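Local coordinates for protein salicylaldehyde dehydrogenase NahF (Pseudomonas putida, PDB 4JZ6) that probably catalyses the NAD(+)-dependent oxidation of salicylaldehyde to salicylate, a step in the bacterial degradation of naphthalene, at residues Thr36-His41 with Ser45-Glu50; Lys98-Met103 with Ala109-Ala114; Ala104-Ala109 with Pro195-Leu200; Pro164-Ala169 with Glu396-Ile401. All coordinates share one frame; numbering follows the deposited sequence.

Contact 1 of 4, residues Thr36-His41 with Ser45-Glu50; sequences TFERKH and SEVMTE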
loop_
_atom_site.group_PDB
_atom_site.type_symbol
_atom_site.label_atom_id
_atom_site.label_comp_id
_atom_site.label_asym_id
_atom_site.label_seq_id
_atom_site.Cartn_x
_atom_site.Cartn_y
_atom_site.Cartn_z
ATOM N N THR A 36 -26.391 24.994 3.621
ATOM C CA THR A 36 -25.557 25.164 2.441
ATOM C C THR A 36 -24.216 25.801 2.776
ATOM O O THR A 36 -23.969 26.206 3.915
ATOM C CB THR A 36 -26.262 26.017 1.373
ATOM O OG1 THR A 36 -26.692 27.250 1.957
ATOM C CG2 THR A 36 -27.468 25.283 0.823
ATOM N N PHE A 37 -23.347 25.863 1.772
ATOM C CA PHE A 37 -22.092 26.596 1.863
ATOM C C PHE A 37 -21.794 27.160 0.485
ATOM O O PHE A 37 -22.280 26.637 -0.519
ATOM C CB PHE A 37 -20.948 25.694 2.337
ATOM C CG PHE A 37 -20.489 24.690 1.312
ATOM C CD1 PHE A 37 -19.430 24.973 0.463
ATOM C CD2 PHE A 37 -21.104 23.453 1.215
ATOM C CE1 PHE A 37 -19.001 24.042 -0.474
ATOM C CE2 PHE A 37 -20.680 22.517 0.285
ATOM C CZ PHE A 37 -19.625 22.812 -0.559
ATOM N N GLU A 38 -20.994 28.219 0.428
ATOM C CA GLU A 38 -20.752 28.897 -0.840
ATOM C C GLU A 38 -19.305 28.829 -1.303
ATOM O O GLU A 38 -18.384 28.688 -0.500
ATOM C CB GLU A 38 -21.199 30.356 -0.757
ATOM C CG GLU A 38 -22.700 30.536 -0.604
ATOM C CD GLU A 38 -23.082 31.971 -0.325
ATOM O OE1 GLU A 38 -22.230 32.713 0.216
ATOM O OE2 GLU A 38 -24.229 32.356 -0.648
ATOM N N ARG A 39 -19.126 28.909 -2.616
ATOM C CA ARG A 39 -17.818 29.107 -3.213
ATOM C C ARG A 39 -17.824 30.513 -3.794
ATOM O O ARG A 39 -18.379 30.745 -4.870
ATOM C CB ARG A 39 -17.557 28.066 -4.304
ATOM C CG ARG A 39 -16.354 28.350 -5.196
ATOM C CD ARG A 39 -15.094 28.630 -4.393
ATOM N NE ARG A 39 -13.909 28.764 -5.240
ATOM C CZ ARG A 39 -12.806 29.419 -4.878
ATOM N NH1 ARG A 39 -12.740 30.004 -3.689
ATOM N NH2 ARG A 39 -11.769 29.495 -5.702
ATOM N N LYS A 40 -17.247 31.461 -3.062
ATOM C CA LYS A 40 -17.147 32.826 -3.556
ATOM C C LYS A 40 -15.874 32.957 -4.382
ATOM O O LYS A 40 -14.888 32.264 -4.129
ATOM C CB LYS A 40 -17.119 33.832 -2.404
ATOM C CG LYS A 40 -18.324 33.799 -1.473
ATOM C CD LYS A 40 -18.067 34.688 -0.262
ATOM C CE LYS A 40 -19.141 34.536 0.806
ATOM N NZ LYS A 40 -18.733 35.192 2.088
ATOM N N HIS A 41 -15.906 33.837 -5.377
ATOM C CA HIS A 41 -14.723 34.145 -6.166
ATOM C C HIS A 41 -13.656 34.730 -5.246
ATOM O O HIS A 41 -13.945 35.617 -4.439
ATOM C CB HIS A 41 -15.082 35.141 -7.267
ATOM C CG HIS A 41 -13.982 35.384 -8.254
ATOM N ND1 HIS A 41 -13.060 36.396 -8.106
ATOM C CD2 HIS A 41 -13.668 34.752 -9.408
ATOM C CE1 HIS A 41 -12.223 36.379 -9.129
ATOM N NE2 HIS A 41 -12.569 35.390 -9.932
ATOM N N SER A 45 -15.241 38.278 -4.484
ATOM C CA SER A 45 -16.119 37.835 -3.395
ATOM C C SER A 45 -17.527 37.470 -3.868
ATOM O O SER A 45 -18.384 37.115 -3.058
ATOM C CB SER A 45 -16.174 38.858 -2.250
ATOM O OG SER A 45 -14.891 39.079 -1.695
ATOM N N GLU A 46 -17.761 37.554 -5.175
ATOM C CA GLU A 46 -19.063 37.218 -5.740
ATOM C C GLU A 46 -19.328 35.717 -5.620
ATOM O O GLU A 46 -18.433 34.898 -5.835
ATOM C CB GLU A 46 -19.152 37.658 -7.206
ATOM C CG GLU A 46 -18.911 39.159 -7.450
ATOM C CD GLU A 46 -20.096 40.046 -7.081
ATOM O OE1 GLU A 46 -21.115 40.027 -7.809
ATOM O OE2 GLU A 46 -20.001 40.774 -6.068
ATOM N N VAL A 47 -20.561 35.359 -5.275
ATOM C CA VAL A 47 -20.928 33.953 -5.120
ATOM C C VAL A 47 -20.929 33.223 -6.462
ATOM O O VAL A 47 -21.702 33.561 -7.355
ATOM C CB VAL A 47 -22.323 33.801 -4.475
ATOM C CG1 VAL A 47 -22.699 32.322 -4.341
ATOM C CG2 VAL A 47 -22.364 34.500 -3.126
ATOM N N MET A 48 -20.068 32.222 -6.601
ATOM C CA MET A 48 -20.027 31.437 -7.827
ATOM C C MET A 48 -20.959 30.224 -7.744
ATOM O O MET A 48 -21.706 29.940 -8.687
ATOM C CB MET A 48 -18.592 30.995 -8.155
ATOM C CG MET A 48 -17.630 32.126 -8.527
ATOM S SD MET A 48 -18.333 33.309 -9.702
ATOM C CE MET A 48 -16.887 34.230 -10.207
ATOM N N THR A 49 -20.912 29.518 -6.615
ATOM C CA THR A 49 -21.726 28.317 -6.421
ATOM C C THR A 49 -22.232 28.191 -4.983
ATOM O O THR A 49 -21.492 28.442 -4.029
ATOM C CB THR A 49 -20.930 27.042 -6.774
ATOM O OG1 THR A 49 -20.296 27.211 -8.045
ATOM C CG2 THR A 49 -21.840 25.819 -6.816
ATOM N N GLU A 50 -23.501 27.817 -4.837
ATOM C CA GLU A 50 -24.060 27.478 -3.533
ATOM C C GLU A 50 -24.315 25.973 -3.513
ATOM O O GLU A 50 -25.039 25.451 -4.360
ATOM C CB GLU A 50 -25.352 28.257 -3.278
ATOM C CG GLU A 50 -25.960 28.040 -1.902
ATOM C CD GLU A 50 -27.254 28.825 -1.693
ATOM O OE1 GLU A 50 -27.681 29.551 -2.620
ATOM O OE2 GLU A 50 -27.852 28.718 -0.598
#

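Contact 2 of 4, residues Lys98-Met103 with Ala109-Ala114; sequences KFIEVM and ASALWA. With NK (salicylaldehyde), chain B.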
loop_
_atom_site.group_PDB
_atom_site.type_symbol
_atom_site.label_atom_id
_atom_site.label_comp_id
_atom_site.label_asym_id
_atom_site.label_seq_id
_atom_site.Cartn_x
_atom_site.Cartn_y
_atom_site.Cartn_z
ATOM N N LYS A 98 -19.677 23.594 -20.858
ATOM C CA LYS A 98 -20.099 23.844 -19.478
ATOM C C LYS A 98 -18.931 23.677 -18.503
ATOM O O LYS A 98 -18.765 24.469 -17.573
ATOM C CB LYS A 98 -21.276 22.938 -19.089
ATOM C CG LYS A 98 -21.801 23.129 -17.666
ATOM C CD LYS A 98 -22.309 24.545 -17.426
ATOM C CE LYS A 98 -23.515 24.875 -18.303
ATOM N NZ LYS A 98 -23.700 26.350 -18.490
ATOM N N PHE A 99 -18.122 22.648 -18.727
ATOM C CA PHE A 99 -16.943 22.429 -17.902
ATOM C C PHE A 99 -16.005 23.621 -17.976
ATOM O O PHE A 99 -15.521 24.101 -16.945
ATOM C CB PHE A 99 -16.210 21.157 -18.320
ATOM C CG PHE A 99 -16.757 19.913 -17.694
ATOM C CD1 PHE A 99 -16.526 19.638 -16.357
ATOM C CD2 PHE A 99 -17.504 19.018 -18.439
ATOM C CE1 PHE A 99 -17.034 18.491 -15.774
ATOM C CE2 PHE A 99 -18.017 17.868 -17.863
ATOM C CZ PHE A 99 -17.781 17.602 -16.528
ATOM N N ILE A 100 -15.759 24.095 -19.196
ATOM C CA ILE A 100 -14.901 25.253 -19.411
ATOM C C ILE A 100 -15.430 26.427 -18.599
ATOM O O ILE A 100 -14.680 27.080 -17.864
ATOM C CB ILE A 100 -14.851 25.647 -20.897
ATOM C CG1 ILE A 100 -14.350 24.477 -21.748
ATOM C CG2 ILE A 100 -13.985 26.887 -21.099
ATOM C CD1 ILE A 100 -12.898 24.550 -22.128
ATOM N N GLU A 101 -16.734 26.665 -18.719
ATOM C CA GLU A 101 -17.388 27.797 -18.076
ATOM C C GLU A 101 -17.352 27.702 -16.554
ATOM O O GLU A 101 -17.043 28.680 -15.867
ATOM C CB GLU A 101 -18.834 27.904 -18.557
ATOM C CG GLU A 101 -19.587 29.102 -18.010
ATOM C CD GLU A 101 -21.080 28.970 -18.193
ATOM O OE1 GLU A 101 -21.507 28.109 -18.993
ATOM O OE2 GLU A 101 -21.830 29.716 -17.528
ATOM N N VAL A 102 -17.668 26.523 -16.031
ATOM C CA VAL A 102 -17.757 26.342 -14.592
ATOM C C VAL A 102 -16.381 26.383 -13.937
ATOM O O VAL A 102 -16.194 27.037 -12.908
ATOM C CB VAL A 102 -18.483 25.033 -14.238
ATOM C CG1 VAL A 102 -18.313 24.702 -12.765
ATOM C CG2 VAL A 102 -19.961 25.143 -14.598
ATOM N N MET A 103 -15.421 25.694 -14.547
ATOM C CA MET A 103 -14.053 25.671 -14.036
ATOM C C MET A 103 -13.429 27.067 -14.047
ATOM O O MET A 103 -12.631 27.407 -13.167
ATOM C CB MET A 103 -13.193 24.680 -14.826
ATOM C CG MET A 103 -13.367 23.238 -14.385
ATOM S SD MET A 103 -12.199 22.096 -15.164
ATOM C CE MET A 103 -10.632 22.923 -14.878
ATOM N N ALA A 109 -9.662 28.614 -13.837
ATOM C CA ALA A 109 -8.994 27.856 -14.880
ATOM C C ALA A 109 -9.209 28.501 -16.236
ATOM O O ALA A 109 -10.333 28.835 -16.594
ATOM C CB ALA A 109 -9.504 26.429 -14.899
ATOM N N SER A 110 -8.127 28.671 -16.986
ATOM C CA SER A 110 -8.215 29.129 -18.366
ATOM C C SER A 110 -8.847 28.044 -19.224
ATOM O O SER A 110 -8.905 26.881 -18.824
ATOM C CB SER A 110 -6.828 29.454 -18.908
ATOM O OG SER A 110 -6.011 28.294 -18.928
ATOM N N ALA A 111 -9.319 28.426 -20.406
ATOM C CA ALA A 111 -9.914 27.462 -21.326
ATOM C C ALA A 111 -8.925 26.342 -21.668
ATOM O O ALA A 111 -9.317 25.199 -21.896
ATOM C CB ALA A 111 -10.390 28.155 -22.584
ATOM N N LEU A 112 -7.642 26.681 -21.708
ATOM C CA LEU A 112 -6.606 25.695 -21.966
ATOM C C LEU A 112 -6.675 24.564 -20.938
ATOM O O LEU A 112 -6.813 23.397 -21.301
ATOM C CB LEU A 112 -5.223 26.352 -21.942
ATOM C CG LEU A 112 -4.012 25.423 -22.067
ATOM C CD1 LEU A 112 -3.978 24.741 -23.429
ATOM C CD2 LEU A 112 -2.727 26.183 -21.821
ATOM N N TRP A 113 -6.602 24.927 -19.658
ATOM C CA TRP A 113 -6.557 23.962 -18.558
ATOM C C TRP A 113 -7.889 23.244 -18.381
ATOM O O TRP A 113 -7.930 22.048 -18.074
ATOM C CB TRP A 113 -6.145 24.671 -17.259
ATOM C CG TRP A 113 -6.133 23.818 -16.011
ATOM C CD1 TRP A 113 -6.921 23.970 -14.902
ATOM C CD2 TRP A 113 -5.278 22.696 -15.740
ATOM N NE1 TRP A 113 -6.616 23.010 -13.965
ATOM C CE2 TRP A 113 -5.611 22.218 -14.454
ATOM C CE3 TRP A 113 -4.272 22.046 -16.462
ATOM C CZ2 TRP A 113 -4.967 21.119 -13.878
ATOM C CZ3 TRP A 113 -3.632 20.953 -15.885
ATOM C CH2 TRP A 113 -3.980 20.505 -14.608
ATOM N N ALA A 114 -8.979 23.977 -18.577
ATOM C CA ALA A 114 -10.308 23.391 -18.473
ATOM C C ALA A 114 -10.507 22.366 -19.577
ATOM O O ALA A 114 -10.888 21.223 -19.320
ATOM C CB ALA A 114 -11.376 24.470 -18.551
HETATM O OAH NK B . -0.880 17.686 -9.711
HETATM C CAD NK B . -2.080 17.572 -9.860
HETATM C CAA NK B . -2.515 16.872 -11.088
HETATM C CAC NK B . -1.989 15.631 -11.446
HETATM C CAG NK B . -2.429 15.018 -12.615
HETATM C CAI NK B . -3.365 15.636 -13.422
HETATM C CAE NK B . -3.881 16.870 -13.072
HETATM C CAB NK B . -3.454 17.493 -11.900
HETATM O OAF NK B . -3.936 18.719 -11.507
HETATM O O HOH W 1 -11.864 27.995 -18.686
#

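Contact 3 of 4, residues Ala104-Ala109 with Pro195-Leu200; sequences AMEVGA and PATHAL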
loop_
_atom_site.group_PDB
_atom_site.type_symbol
_atom_site.label_atom_id
_atom_site.label_comp_id
_atom_site.label_asym_id
_atom_site.label_seq_id
_atom_site.Cartn_x
_atom_site.Cartn_y
_atom_site.Cartn_z
ATOM N N ALA A 104 -13.802 27.878 -15.034
ATOM C CA ALA A 104 -13.325 29.251 -15.088
ATOM C C ALA A 104 -13.874 30.048 -13.908
ATOM O O ALA A 104 -13.171 30.867 -13.317
ATOM C CB ALA A 104 -13.708 29.904 -16.406
ATOM N N MET A 105 -15.131 29.794 -13.556
ATOM C CA MET A 105 -15.774 30.536 -12.477
ATOM C C MET A 105 -15.275 30.087 -11.109
ATOM O O MET A 105 -14.988 30.911 -10.239
ATOM C CB MET A 105 -17.297 30.387 -12.550
ATOM C CG MET A 105 -17.924 31.019 -13.784
ATOM S SD MET A 105 -19.664 30.582 -13.991
ATOM C CE MET A 105 -20.398 31.348 -12.540
ATOM N N GLU A 106 -15.166 28.776 -10.926
ATOM C CA GLU A 106 -14.878 28.226 -9.607
ATOM C C GLU A 106 -13.408 28.255 -9.220
ATOM O O GLU A 106 -13.074 28.604 -8.090
ATOM C CB GLU A 106 -15.408 26.796 -9.482
ATOM C CG GLU A 106 -16.914 26.691 -9.522
ATOM C CD GLU A 106 -17.404 25.376 -8.970
ATOM O OE1 GLU A 106 -16.890 24.317 -9.396
ATOM O OE2 GLU A 106 -18.298 25.405 -8.098
ATOM N N VAL A 107 -12.533 27.869 -10.144
ATOM C CA VAL A 107 -11.130 27.668 -9.802
ATOM C C VAL A 107 -10.173 28.452 -10.695
ATOM O O VAL A 107 -8.984 28.134 -10.770
ATOM C CB VAL A 107 -10.752 26.162 -9.796
ATOM C CG1 VAL A 107 -11.693 25.384 -8.888
ATOM C CG2 VAL A 107 -10.768 25.586 -11.207
ATOM N N GLY A 108 -10.696 29.481 -11.356
ATOM C CA GLY A 108 -9.889 30.367 -12.182
ATOM C C GLY A 108 -9.086 29.665 -13.264
ATOM O O GLY A 108 -7.960 30.062 -13.572
ATOM N N ALA A 109 -9.662 28.614 -13.837
ATOM C CA ALA A 109 -8.994 27.856 -14.880
ATOM C C ALA A 109 -9.209 28.501 -16.236
ATOM O O ALA A 109 -10.333 28.835 -16.594
ATOM C CB ALA A 109 -9.504 26.429 -14.899
ATOM N N PRO A 195 -17.425 22.855 -6.126
ATOM C CA PRO A 195 -18.598 21.988 -5.980
ATOM C C PRO A 195 -19.458 21.864 -7.239
ATOM O O PRO A 195 -20.088 20.822 -7.430
ATOM C CB PRO A 195 -19.384 22.660 -4.853
ATOM C CG PRO A 195 -19.039 24.075 -4.968
ATOM C CD PRO A 195 -17.604 24.128 -5.408
ATOM N N ALA A 196 -19.495 22.894 -8.076
ATOM C CA ALA A 196 -20.283 22.819 -9.302
ATOM C C ALA A 196 -19.650 21.859 -10.302
ATOM O O ALA A 196 -20.349 21.108 -10.985
ATOM C CB ALA A 196 -20.456 24.193 -9.921
ATOM N N THR A 197 -18.325 21.884 -10.380
ATOM C CA THR A 197 -17.602 21.025 -11.307
ATOM C C THR A 197 -17.715 19.558 -10.917
ATOM O O THR A 197 -17.919 18.690 -11.766
ATOM C CB THR A 197 -16.121 21.392 -11.356
ATOM O OG1 THR A 197 -15.983 22.813 -11.312
ATOM C CG2 THR A 197 -15.491 20.860 -12.630
ATOM N N HIS A 198 -17.571 19.286 -9.626
ATOM C CA HIS A 198 -17.657 17.923 -9.120
ATOM C C HIS A 198 -19.086 17.376 -9.171
ATOM O O HIS A 198 -19.302 16.181 -9.370
ATOM C CB HIS A 198 -17.085 17.854 -7.707
ATOM C CG HIS A 198 -15.598 17.974 -7.665
ATOM N ND1 HIS A 198 -14.899 18.212 -6.503
ATOM C CD2 HIS A 198 -14.670 17.875 -8.649
ATOM C CE1 HIS A 198 -13.606 18.258 -6.770
ATOM N NE2 HIS A 198 -13.441 18.055 -8.065
ATOM N N ALA A 199 -20.066 18.252 -8.991
ATOM C CA ALA A 199 -21.446 17.838 -9.168
ATOM C C ALA A 199 -21.660 17.505 -10.643
ATOM O O ALA A 199 -22.308 16.511 -10.979
ATOM C CB ALA A 199 -22.390 18.923 -8.718
ATOM N N LEU A 200 -21.089 18.333 -11.519
ATOM C CA LEU A 200 -21.223 18.135 -12.956
ATOM C C LEU A 200 -20.646 16.800 -13.419
ATOM O O LEU A 200 -21.294 16.061 -14.165
ATOM C CB LEU A 200 -20.575 19.282 -13.736
ATOM C CG LEU A 200 -20.786 19.178 -15.252
ATOM C CD1 LEU A 200 -22.269 19.075 -15.573
ATOM C CD2 LEU A 200 -20.152 20.346 -15.987
#

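Contact 4 of 4, residues Pro164-Ala169 with Glu396-Ile401; sequences PWNGTA and ETFGPI. With NK (salicylaldehyde), chain B.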
loop_
_atom_site.group_PDB
_atom_site.type_symbol
_atom_site.label_atom_id
_atom_site.label_comp_id
_atom_site.label_asym_id
_atom_site.label_seq_id
_atom_site.Cartn_x
_atom_site.Cartn_y
_atom_site.Cartn_z
ATOM N N PRO A 164 -9.383 16.829 -4.733
ATOM C CA PRO A 164 -9.159 18.270 -4.573
ATOM C C PRO A 164 -9.727 19.070 -5.745
ATOM O O PRO A 164 -10.530 18.540 -6.515
ATOM C CB PRO A 164 -7.638 18.373 -4.561
ATOM C CG PRO A 164 -7.216 17.291 -5.484
ATOM C CD PRO A 164 -8.176 16.153 -5.247
ATOM N N TRP A 165 -9.285 20.318 -5.889
ATOM C CA TRP A 165 -9.924 21.284 -6.782
ATOM C C TRP A 165 -9.090 21.662 -8.016
ATOM O O TRP A 165 -9.609 22.287 -8.941
ATOM C CB TRP A 165 -10.214 22.553 -5.985
ATOM C CG TRP A 165 -8.994 22.987 -5.251
ATOM C CD1 TRP A 165 -8.640 22.648 -3.976
ATOM C CD2 TRP A 165 -7.929 23.792 -5.766
ATOM N NE1 TRP A 165 -7.426 23.209 -3.659
ATOM C CE2 TRP A 165 -6.967 23.915 -4.740
ATOM C CE3 TRP A 165 -7.697 24.432 -6.986
ATOM C CZ2 TRP A 165 -5.794 24.651 -4.903
ATOM C CZ3 TRP A 165 -6.529 25.160 -7.148
ATOM C CH2 TRP A 165 -5.596 25.266 -6.113
ATOM N N ASN A 166 -7.807 21.306 -8.032
ATOM C CA ASN A 166 -6.897 21.813 -9.065
ATOM C C ASN A 166 -6.982 21.103 -10.417
ATOM O O ASN A 166 -7.262 21.732 -11.440
ATOM C CB ASN A 166 -5.456 21.860 -8.552
ATOM C CG ASN A 166 -4.985 20.525 -8.031
ATOM O OD1 ASN A 166 -5.795 19.687 -7.635
ATOM N ND2 ASN A 166 -3.670 20.314 -8.027
ATOM N N GLY A 167 -6.731 19.800 -10.427
ATOM C CA GLY A 167 -7.035 18.985 -11.590
ATOM C C GLY A 167 -8.514 18.667 -11.499
ATOM O O GLY A 167 -8.918 17.507 -11.412
ATOM N N THR A 168 -9.311 19.731 -11.533
ATOM C CA THR A 168 -10.702 19.729 -11.098
ATOM C C THR A 168 -11.534 18.565 -11.618
ATOM O O THR A 168 -12.307 17.964 -10.872
ATOM C CB THR A 168 -11.387 21.033 -11.507
ATOM O OG1 THR A 168 -10.472 22.122 -11.340
ATOM C CG2 THR A 168 -12.589 21.266 -10.649
ATOM N N ALA A 169 -11.359 18.244 -12.893
ATOM C CA ALA A 169 -12.137 17.190 -13.520
ATOM C C ALA A 169 -11.399 15.860 -13.528
ATOM O O ALA A 169 -11.950 14.840 -13.117
ATOM C CB ALA A 169 -12.513 17.590 -14.928
ATOM N N GLU A 396 6.633 23.217 -0.783
ATOM C CA GLU A 396 5.750 23.381 -1.932
ATOM C C GLU A 396 5.031 24.722 -1.872
ATOM O O GLU A 396 4.529 25.118 -0.822
ATOM C CB GLU A 396 4.731 22.238 -1.996
ATOM C CG GLU A 396 3.915 22.213 -3.274
ATOM C CD GLU A 396 2.986 21.017 -3.354
ATOM O OE1 GLU A 396 2.755 20.520 -4.478
ATOM O OE2 GLU A 396 2.483 20.576 -2.296
ATOM N N THR A 397 4.987 25.419 -3.001
ATOM C CA THR A 397 4.325 26.712 -3.081
ATOM C C THR A 397 3.301 26.695 -4.209
ATOM O O THR A 397 3.657 26.751 -5.381
ATOM C CB THR A 397 5.340 27.841 -3.343
ATOM O OG1 THR A 397 5.856 27.727 -4.676
ATOM C CG2 THR A 397 6.495 27.772 -2.348
ATOM N N PHE A 398 2.026 26.612 -3.857
ATOM C CA PHE A 398 0.973 26.497 -4.858
ATOM C C PHE A 398 0.660 27.842 -5.489
ATOM O O PHE A 398 -0.267 28.534 -5.066
ATOM C CB PHE A 398 -0.290 25.895 -4.235
ATOM C CG PHE A 398 -0.676 24.571 -4.825
ATOM C CD1 PHE A 398 0.252 23.540 -4.914
ATOM C CD2 PHE A 398 -1.964 24.353 -5.291
ATOM C CE1 PHE A 398 -0.098 22.319 -5.462
ATOM C CE2 PHE A 398 -2.322 23.129 -5.840
ATOM C CZ PHE A 398 -1.387 22.111 -5.926
ATOM N N GLY A 399 1.433 28.212 -6.503
ATOM C CA GLY A 399 1.266 29.509 -7.134
ATOM C C GLY A 399 2.158 29.735 -8.338
ATOM O O GLY A 399 3.027 28.913 -8.636
ATOM N N PRO A 400 1.929 30.854 -9.048
ATOM C CA PRO A 400 2.722 31.273 -10.209
ATOM C C PRO A 400 4.093 31.805 -9.783
ATOM O O PRO A 400 4.486 32.922 -10.139
ATOM C CB PRO A 400 1.881 32.398 -10.811
ATOM C CG PRO A 400 1.164 32.988 -9.642
ATOM C CD PRO A 400 0.850 31.813 -8.744
ATOM N N ILE A 401 4.804 30.997 -9.005
ATOM C CA ILE A 401 6.151 31.320 -8.568
ATOM C C ILE A 401 6.989 30.051 -8.679
ATOM O O ILE A 401 6.461 28.945 -8.550
ATOM C CB ILE A 401 6.166 31.867 -7.120
ATOM C CG1 ILE A 401 7.577 32.294 -6.711
ATOM C CG2 ILE A 401 5.601 30.848 -6.151
ATOM C CD1 ILE A 401 7.669 32.882 -5.315
HETATM O OAH NK B . -0.880 17.686 -9.711
HETATM C CAD NK B . -2.080 17.572 -9.860
HETATM C CAA NK B . -2.515 16.872 -11.088
HETATM C CAC NK B . -1.989 15.631 -11.446
HETATM C CAG NK B . -2.429 15.018 -12.615
HETATM C CAI NK B . -3.365 15.636 -13.422
HETATM C CAE NK B . -3.881 16.870 -13.072
HETATM C CAB NK B . -3.454 17.493 -11.900
HETATM O OAF NK B . -3.936 18.719 -11.507
#

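Contact 1 of 4, residues Thr36-His41 with Ser45-Glu50
R39 and the pair M48-T49 carry the centre of this contact. R39 N donates to T49 O at 2.8 Å, while R39 O receives M48 N at 2.8 Å and, more weakly, T49 N. Two residues on one strand thus answer a single residue on the other. M48 takes up the extra place with nearly helical backbone angles (phi -91°, psi -45°), and the register slips by one, bringing K40 opposite V47. Near the turn H41 N donates to E46 O at 2.8 Å, and S45 N returns a bond to H41 O.

The CE methyl of M48 lies obliquely against the imidazole of H41, 3.4 Å from CD2, the two chains running side by side. The side chain of E38 crosses that of V47 at about a right angle, its OE2 3.8 Å from V47 CG2. At the far end T36 OG1 donates to E50 OE2 (3.2 Å) on its anti lone pair; E50 reaches it with CG anti to the backbone N (chi1 -176°) and the chain extended.

A second shell fixes the polar ends: R39 NH2 bonds V345 O and E106 O, T49 OG1 bonds E106, H41 ND1 meets S44 N, and E50 OE1 meets H17, a residue left from the purification tag. Strand 18-24 flanks strand 47-52 on its other side. Taken together this is an antiparallel beta hairpin with a classic beta bulge.

Contact 2 of 4, residues Lys98-Met103 with Ala109-Ala114
M103 and I100 are the bumps of helix 96-107, and the small residues A109, A111 and A114 make the hollows that receive them. The methyl of M103 does the fitting: its CE lies 3.7 Å from A109 CB and 3.6 Å from A114 CA, with the W113 indole, met obliquely at CD1, closing the third side. The chain is straight as far as SD and bends only at its last torsion (chi3 50°), which swings CE into that hollow. I100 sits beside it, with CG2 against A111 CB and CD1 at 3.9 Å from A114 CB. The fit is reciprocal, for A114 CB presses on the backbone of helix 96-107 at I100 CA (3.7 Å).

Polar bonds close the seam. A109 N donates to M103 O at 3.3 Å, and one water donates to both I100 O and A109 O. S110 sits at the N-cap of the second helix, its hydroxyl accepting a weak bond from W113 N.

Beyond the seam the indole turns an edge to salicylaldehyde, CZ2 lying 3.5 Å from OAF in the ligand pocket; its NE1 bonds N166 O, and F296 stacks on the ring. The two consecutive helices 96-107 and 111-130 meet here beside the short link between them, while V102 and F99 on the first lean on helix 195-208.

Contact 3 of 4, residues Ala104-Ala109 with Pro195-Leu200
The carboxylate of E106 is the flat group on which everything turns. T197 OG1 donates to OE1 nearly along its C-O axis at 2.6 Å, T197 N comes to the same oxygen from above the plane, 38° out of it, at 3.0 Å, and A196 N meets OE2 on the syn side, 20° out of plane, at 2.8 Å. The arrangement is a carboxylate seated on the first turn of helix 195-208, the crossover helix between the parallel strands 186-189 and 215-218 in the Rossmann-like, cofactor-binding half of the aldehyde dehydrogenase fold.

In that turn the N-H groups of A196 and T197 have no preceding helical turn to bond, so the acidic side chain supplies their acceptors. Its chain, extended beyond CG (chi2 -162°), spans the gap from helix 96-107, E106 CA lying 7.7 Å from A196 CA, and the T197 side chain slides past it in the opposite direction. The positive end of the helix dipole would tend to favour the ionised form of the buried acid. OE2 has a further partner, T49 OG1, which ties the same carboxylate to strand 47-52.

A leucine here would probably leave the N-H groups of A196 and T197 and the hydroxyls of T197 and T49 without this acceptor in a buried setting. Packing is close as well: A196 CB lies 3.1 Å from OE2, and the same oxygen comes within 3.1 Å of P195 CD.

Contact 4 of 4, residues Pro164-Ala169 with Glu396-Ile401
F398 meets W165 and N166 with the rim of its ring. CH2 of W165 lies 3.8 Å from F398 CD2, an apolar contact near the phenyl plane, and the two aromatic planes stand at 80° with centroids 5.9 Å apart. Seen from the indole, the approach is oblique. N166 crosses F398 at about a right angle: ND2 comes to the edge of the phenyl ring, 3.6 Å from CZ, its amide plane turned 46° from the ring.

What sets N166 there is its own set of contacts. Its CB sits over one face of the W165 indole, toward the rim, while ND2 donates to Q299 O and OD1 accepts a weak bond from G167 N. The chi1 of F398, -117°, well off a staggered value, brings the ring edge to W165 and N166. With an alanine in place of F398, the W165 indole and the N166 amide would probably lose the ring edge they share and a gap would open.

G167 CA lies 3.1 Å from OAF of salicylaldehyde, and N166 ND2 3.7 Å from its aldehyde carbon CAD. Its place in the pocket suggests that N166 is the asparagine lining the oxyanion hole in aldehyde dehydrogenases. The loop between strand 159-162 of the six-stranded sheet and helix 170-181 thus touches the loop before strand 401-407 of the seven-stranded sheet, with W165 edge-to-face on F193 and N166 packed on L171.

Overall arrangement
The four contacts step from the hairpin toward the substrate. Contact 1 and contact 3, centres 11 Å apart, meet at E106: T49 OG1 lies 2.7 Å from its carboxylate OE2 and R39 NH2 2.9 Å from its backbone O, both probable hydrogen bonds. Contact 3 joins contact 2 (centres 8 Å apart) through helix 96-107, with V102 CG1 3.6 Å from A196 CB. Contact 2 passes to contact 4 by a probable hydrogen bond from W113 NE1 to N166 O at 2.9 Å. Both of those touch salicylaldehyde, while the T197 side chain of contact 3 lies about 12 Å from a bound copy. The side chain of N166 is about 9 Å from that of the predicted active-site E267.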